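Local coordinates for PA-I Galactophilic Lectin (Enterobacter cloacae, PDB 6YGQ), which probably binds galactose-type sugars, as calcium-dependent galactophilic lectins of the PA-IL-like family do, and carries a bound calcium ion, at residues Thr38-Ala43 with Leu114-Ala119; Thr51-Gly56 with Glu135-Ala140. All coordinates share one frame; numbering follows the deposited sequence.

Contact 1. Residues Thr38-Ala43 with Leu114-Ala119; sequences TNTGVA and LTLFFA
Thr38, Asn39, Thr40 and Val42 pair with Leu114, Thr115 and Leu116 as an antiparallel ladder at the edge of the smaller sheet of this beta-sandwich lectin, with an irregular, bulge-like interruption of two extra residues. The strand axes run at 156° and approach to 4.8 Å. Regular pairing spans Thr38 with Leu116, a hydrogen-bonded pair (Thr38 N to Leu116 O, 2.7 Å), and Asn39 with Thr115, a non-hydrogen-bonded pair. Beyond it the register slips: Thr40 N donates to Leu114 O, yet Leu114 N donates to Val42 O, so three residues of 38-43 lie opposite one of 114-119. Gly41, at positive phi (73°), turns the chain inside this irregularity. Two side chains bond to backbone N-H groups of the turn: Asn39 OD1 accepts from Gly41 N from above its amide plane, an Asx turn, while Thr40 OG1 accepts from Val42 N, an ST turn. Thr40 OG1 sits between its own N and carbonyl carbon (chi1 72°), which lets it also donate to Leu114 O at 2.7 Å; that carbonyl therefore takes two bonds from one residue. Outside the pair, Thr38 OG1 bonds to Lys29 O, and Trp26 packs on Thr38, Thr40 and Val42. Further along, Phe118 reaches the calcium ligands Asn60 and Asn128. Thr40 CG2 meets Leu116 CD1 at 3.7 Å, the two side chains crossing at an angle.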
loop_
_atom_site.group_PDB
_atom_site.type_symbol
_atom_site.label_atom_id
_atom_site.label_comp_id
_atom_site.label_asym_id
_atom_site.label_seq_id
_atom_site.Cartn_x
_atom_site.Cartn_y
_atom_site.Cartn_z
ATOM N N THR A 38 7.614 -1.195 16.409
ATOM C CA THR A 38 8.994 -0.849 16.106
ATOM C C THR A 38 9.230 0.605 16.492
ATOM O O THR A 38 8.523 1.499 16.016
ATOM C CB THR A 38 9.303 -1.060 14.625
ATOM O OG1 THR A 38 9.093 -2.435 14.284
ATOM C CG2 THR A 38 10.744 -0.668 14.316
ATOM N N ASN A 39 10.211 0.835 17.362
ATOM C CA ASN A 39 10.653 2.187 17.677
ATOM C C ASN A 39 11.607 2.628 16.573
ATOM O O ASN A 39 12.747 2.151 16.506
ATOM C CB ASN A 39 11.321 2.228 19.049
ATOM C CG ASN A 39 11.865 3.605 19.397
ATOM O OD1 ASN A 39 11.768 4.545 18.609
ATOM N ND2 ASN A 39 12.444 3.726 20.584
ATOM N N THR A 40 11.135 3.513 15.690
ATOM C CA THR A 40 11.962 3.957 14.576
ATOM C C THR A 40 13.117 4.844 15.024
ATOM O O THR A 40 14.080 5.012 14.268
ATOM C CB THR A 40 11.131 4.733 13.548
ATOM O OG1 THR A 40 10.778 6.017 14.088
ATOM C CG2 THR A 40 9.870 3.969 13.164
ATOM N N GLY A 41 13.036 5.427 16.217
ATOM C CA GLY A 41 14.042 6.365 16.660
ATOM C C GLY A 41 13.998 7.713 15.980
ATOM O O GLY A 41 14.858 8.557 16.259
ATOM N N VAL A 42 13.029 7.941 15.098
ATOM C CA VAL A 42 12.883 9.222 14.415
ATOM C C VAL A 42 12.221 10.192 15.387
ATOM O O VAL A 42 11.060 10.015 15.764
ATOM C CB VAL A 42 12.065 9.079 13.126
ATOM C CG1 VAL A 42 11.792 10.446 12.506
ATOM C CG2 VAL A 42 12.788 8.167 12.141
ATOM N N ALA A 43 12.964 11.214 15.803
ATOM C CA ALA A 43 12.457 12.231 16.718
ATOM C C ALA A 43 11.756 13.307 15.899
ATOM O O ALA A 43 12.408 14.069 15.175
ATOM C CB ALA A 43 13.591 12.821 17.550
ATOM N N LEU A 114 8.729 8.446 16.780
ATOM C CA LEU A 114 7.760 7.702 15.993
ATOM C C LEU A 114 7.906 6.205 16.221
ATOM O O LEU A 114 8.994 5.642 16.061
ATOM C CB LEU A 114 7.936 8.019 14.508
ATOM C CG LEU A 114 7.102 7.207 13.514
ATOM C CD1 LEU A 114 5.625 7.490 13.718
ATOM C CD2 LEU A 114 7.516 7.510 12.079
ATOM N N THR A 115 6.800 5.566 16.585
ATOM C CA THR A 115 6.686 4.117 16.620
ATOM C C THR A 115 5.688 3.678 15.558
ATOM O O THR A 115 4.696 4.369 15.298
ATOM C CB THR A 115 6.248 3.635 18.003
ATOM O OG1 THR A 115 7.356 3.740 18.905
ATOM C CG2 THR A 115 5.773 2.190 17.961
ATOM N N LEU A 116 5.971 2.547 14.926
ATOM C CA LEU A 116 5.080 1.927 13.956
ATOM C C LEU A 116 4.736 0.540 14.476
ATOM O O LEU A 116 5.629 -0.203 14.897
ATOM C CB LEU A 116 5.735 1.862 12.577
ATOM C CG LEU A 116 6.094 3.231 11.990
ATOM C CD1 LEU A 116 7.106 3.105 10.860
ATOM C CD2 LEU A 116 4.838 3.946 11.511
ATOM N N PHE A 117 3.451 0.199 14.479
ATOM C CA PHE A 117 3.024 -1.051 15.084
ATOM C C PHE A 117 1.900 -1.681 14.276
ATOM O O PHE A 117 1.183 -1.009 13.531
ATOM C CB PHE A 117 2.607 -0.847 16.563
ATOM C CG PHE A 117 1.281 -0.155 16.753
ATOM C CD1 PHE A 117 1.191 1.227 16.733
ATOM C CD2 PHE A 117 0.129 -0.890 16.980
ATOM C CE1 PHE A 117 -0.027 1.863 16.919
ATOM C CE2 PHE A 117 -1.093 -0.263 17.163
ATOM C CZ PHE A 117 -1.170 1.115 17.134
ATOM N N PHE A 118 1.806 -3.004 14.408
ATOM C CA PHE A 118 0.718 -3.799 13.857
ATOM C C PHE A 118 -0.430 -3.807 14.857
ATOM O O PHE A 118 -0.224 -4.079 16.045
ATOM C CB PHE A 118 1.207 -5.221 13.575
ATOM C CG PHE A 118 0.159 -6.132 13.001
ATOM C CD1 PHE A 118 -0.583 -6.961 13.826
ATOM C CD2 PHE A 118 -0.070 -6.174 11.635
ATOM C CE1 PHE A 118 -1.545 -7.806 13.302
ATOM C CE2 PHE A 118 -1.032 -7.015 11.105
ATOM C CZ PHE A 118 -1.769 -7.834 11.941
ATOM N N ALA A 119 -1.632 -3.502 14.382
ATOM C CA ALA A 119 -2.799 -3.370 15.244
ATOM C C ALA A 119 -3.439 -4.735 15.472
ATOM O O ALA A 119 -3.836 -5.410 14.516
ATOM C CB ALA A 119 -3.810 -2.402 14.630
#

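Contact 2. Residues Thr51-Gly56 with Glu135-Ala140; sequences TILASG and EVYREA
Thr51 of 51-56 meets Glu139 of 135-140 through a buried hydroxyl-carboxylate bond: Thr51 OG1 donates to Glu139 OE2 at 2.7 Å, on the anti lone pair of that oxygen. The Glu139 chain bends at chi2 (-78°), folding the carboxylate back toward the threonine instead of letting it run outward. On the face that carries Thr51, Leu53 CD1 lies 3.7 Å from Tyr137 CE1, the two side chains crossing at roughly a right angle. Tyr137 OH donates to Glu135 OE1, a short bond of 2.5 Å that lies in the plane of the ring but reaches the carboxylate from above its own plane. The other face is apolar, with Ile52 CG1 4.3 Å from Val136 CG2. Between the two faces runs a regular ladder, Thr51 with Tyr137 and Leu53 with Glu135 as hydrogen-bonded pairs flanking the non-hydrogen-bonded pair of Ile52 and Val136. Its evidence is the reciprocal bonding, Tyr137 N to Thr51 O and Thr51 N to Tyr137 O, both 2.8 Å. In the next shell, the backbone N of Arg105 of the same chain bonds to Thr51 OG1. Tyr104 of the second subunit lies against Thr51, Leu53 and the Tyr137 ring and bonds through its OH to Glu139 OE2, while Arg105 of that subunit makes a salt bridge to Glu139 OE1. Gripped at both oxygens and facing an arginine, the buried Glu139 carboxylate is probably ionised, and it joins the pairing within one chain to the dimer interface.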
loop_
_atom_site.group_PDB
_atom_site.type_symbol
_atom_site.label_atom_id
_atom_site.label_comp_id
_atom_site.label_asym_id
_atom_site.label_seq_id
_atom_site.Cartn_x
_atom_site.Cartn_y
_atom_site.Cartn_z
ATOM N N THR A 51 6.205 11.442 5.162
ATOM C CA THR A 51 5.444 10.483 4.376
ATOM C C THR A 51 5.850 9.080 4.799
ATOM O O THR A 51 7.043 8.774 4.884
ATOM C CB THR A 51 5.679 10.684 2.876
ATOM O OG1 THR A 51 5.027 11.888 2.450
ATOM C CG2 THR A 51 5.139 9.499 2.088
ATOM N N ILE A 52 4.858 8.237 5.068
ATOM C CA ILE A 52 5.079 6.850 5.456
ATOM C C ILE A 52 4.486 5.959 4.372
ATOM O O ILE A 52 3.350 6.180 3.935
ATOM C CB ILE A 52 4.457 6.535 6.829
ATOM C CG1 ILE A 52 4.936 7.540 7.881
ATOM C CG2 ILE A 52 4.812 5.116 7.254
ATOM C CD1 ILE A 52 4.020 7.648 9.086
ATOM N N LEU A 53 5.258 4.962 3.937
ATOM C CA LEU A 53 4.842 4.019 2.907
ATOM C C LEU A 53 5.090 2.599 3.391
ATOM O O LEU A 53 6.120 2.326 4.014
ATOM C CB LEU A 53 5.605 4.250 1.602
ATOM C CG LEU A 53 5.623 5.686 1.080
ATOM C CD1 LEU A 53 6.618 5.811 -0.063
ATOM C CD2 LEU A 53 4.230 6.100 0.642
ATOM N N ALA A 54 4.167 1.688 3.081
ATOM C CA ALA A 54 4.266 0.342 3.625
ATOM C C ALA A 54 3.738 -0.699 2.650
ATOM O O ALA A 54 2.939 -0.407 1.758
ATOM C CB ALA A 54 3.509 0.231 4.957
ATOM N N SER A 55 4.204 -1.931 2.849
ATOM C CA SER A 55 3.778 -3.084 2.071
ATOM C C SER A 55 4.050 -4.331 2.899
ATOM O O SER A 55 4.825 -4.301 3.858
ATOM C CB SER A 55 4.509 -3.157 0.727
ATOM O OG SER A 55 5.902 -3.355 0.917
ATOM N N GLY A 56 3.405 -5.426 2.521
ATOM C CA GLY A 56 3.690 -6.724 3.097
ATOM C C GLY A 56 2.430 -7.457 3.509
ATOM O O GLY A 56 1.326 -6.917 3.510
ATOM N N GLU A 135 8.748 2.552 4.982
ATOM C CA GLU A 135 9.684 3.635 4.719
ATOM C C GLU A 135 9.094 4.944 5.230
ATOM O O GLU A 135 7.878 5.153 5.176
ATOM C CB GLU A 135 9.993 3.755 3.218
ATOM C CG GLU A 135 10.510 2.478 2.568
ATOM C CD GLU A 135 10.293 2.452 1.060
ATOM O OE1 GLU A 135 10.020 3.521 0.469
ATOM O OE2 GLU A 135 10.398 1.359 0.464
ATOM N N VAL A 136 9.960 5.829 5.725
ATOM C CA VAL A 136 9.554 7.138 6.227
ATOM C C VAL A 136 10.414 8.202 5.558
ATOM O O VAL A 136 11.648 8.100 5.560
ATOM C CB VAL A 136 9.680 7.237 7.759
ATOM C CG1 VAL A 136 9.147 8.579 8.253
ATOM C CG2 VAL A 136 8.948 6.089 8.430
ATOM N N TYR A 137 9.765 9.226 5.007
ATOM C CA TYR A 137 10.432 10.298 4.281
ATOM C C TYR A 137 10.109 11.644 4.912
ATOM O O TYR A 137 8.992 11.865 5.389
ATOM C CB TYR A 137 10.002 10.315 2.805
ATOM C CG TYR A 137 10.358 9.059 2.053
ATOM C CD1 TYR A 137 9.501 7.966 2.039
ATOM C CD2 TYR A 137 11.555 8.962 1.361
ATOM C CE1 TYR A 137 9.831 6.814 1.355
ATOM C CE2 TYR A 137 11.892 7.817 0.677
ATOM C CZ TYR A 137 11.027 6.747 0.674
ATOM O OH TYR A 137 11.368 5.605 -0.011
ATOM N N ARG A 138 11.092 12.540 4.908
ATOM C CA ARG A 138 10.895 13.920 5.329
ATOM C C ARG A 138 10.496 14.754 4.116
ATOM O O ARG A 138 11.145 14.680 3.067
ATOM C CB ARG A 138 12.171 14.474 5.965
ATOM C CG ARG A 138 12.019 15.852 6.596
ATOM C CD ARG A 138 11.726 15.765 8.091
ATOM N NE ARG A 138 12.789 15.088 8.833
ATOM C CZ ARG A 138 12.800 14.924 10.153
ATOM N NH1 ARG A 138 11.802 15.389 10.894
ATOM N NH2 ARG A 138 13.810 14.293 10.735
ATOM N N GLU A 139 9.430 15.537 4.258
ATOM C CA GLU A 139 8.917 16.352 3.169
ATOM C C GLU A 139 9.134 17.833 3.460
ATOM O O GLU A 139 9.242 18.258 4.613
ATOM C CB GLU A 139 7.423 16.095 2.932
ATOM C CG GLU A 139 7.055 14.641 2.713
ATOM C CD GLU A 139 7.370 14.152 1.311
ATOM O OE1 GLU A 139 8.148 14.820 0.597
ATOM O OE2 GLU A 139 6.838 13.091 0.926
ATOM N N ALA A 140 9.191 18.615 2.388
ATOM C CA ALA A 140 9.335 20.061 2.494
ATOM C C ALA A 140 7.959 20.707 2.613
ATOM O O ALA A 140 6.991 20.231 2.019
ATOM C CB ALA A 140 10.083 20.613 1.294
#

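Along the chain the segments come in the order 38-43, 51-56, 114-119, 135-140. Contact 1 closes a loop of 70 intervening residues and contact 2 one of 78; because the segments alternate, the two closures cross and neither nests in the other. Each lies in a different antiparallel sheet: contact 1 in the one edged by strand 38-44, contact 2 in the larger one containing strands 49-59 and 129-139. The sheets meet where Leu114 CD2 and Leu116 CD1 pack on Val136 CG2, 4.2 and 4.3 Å away. Calcium ligands follow two of these strands, Asn60 after 49-59 and Asp120 after 112-118, while Asn128 immediately precedes 129-139.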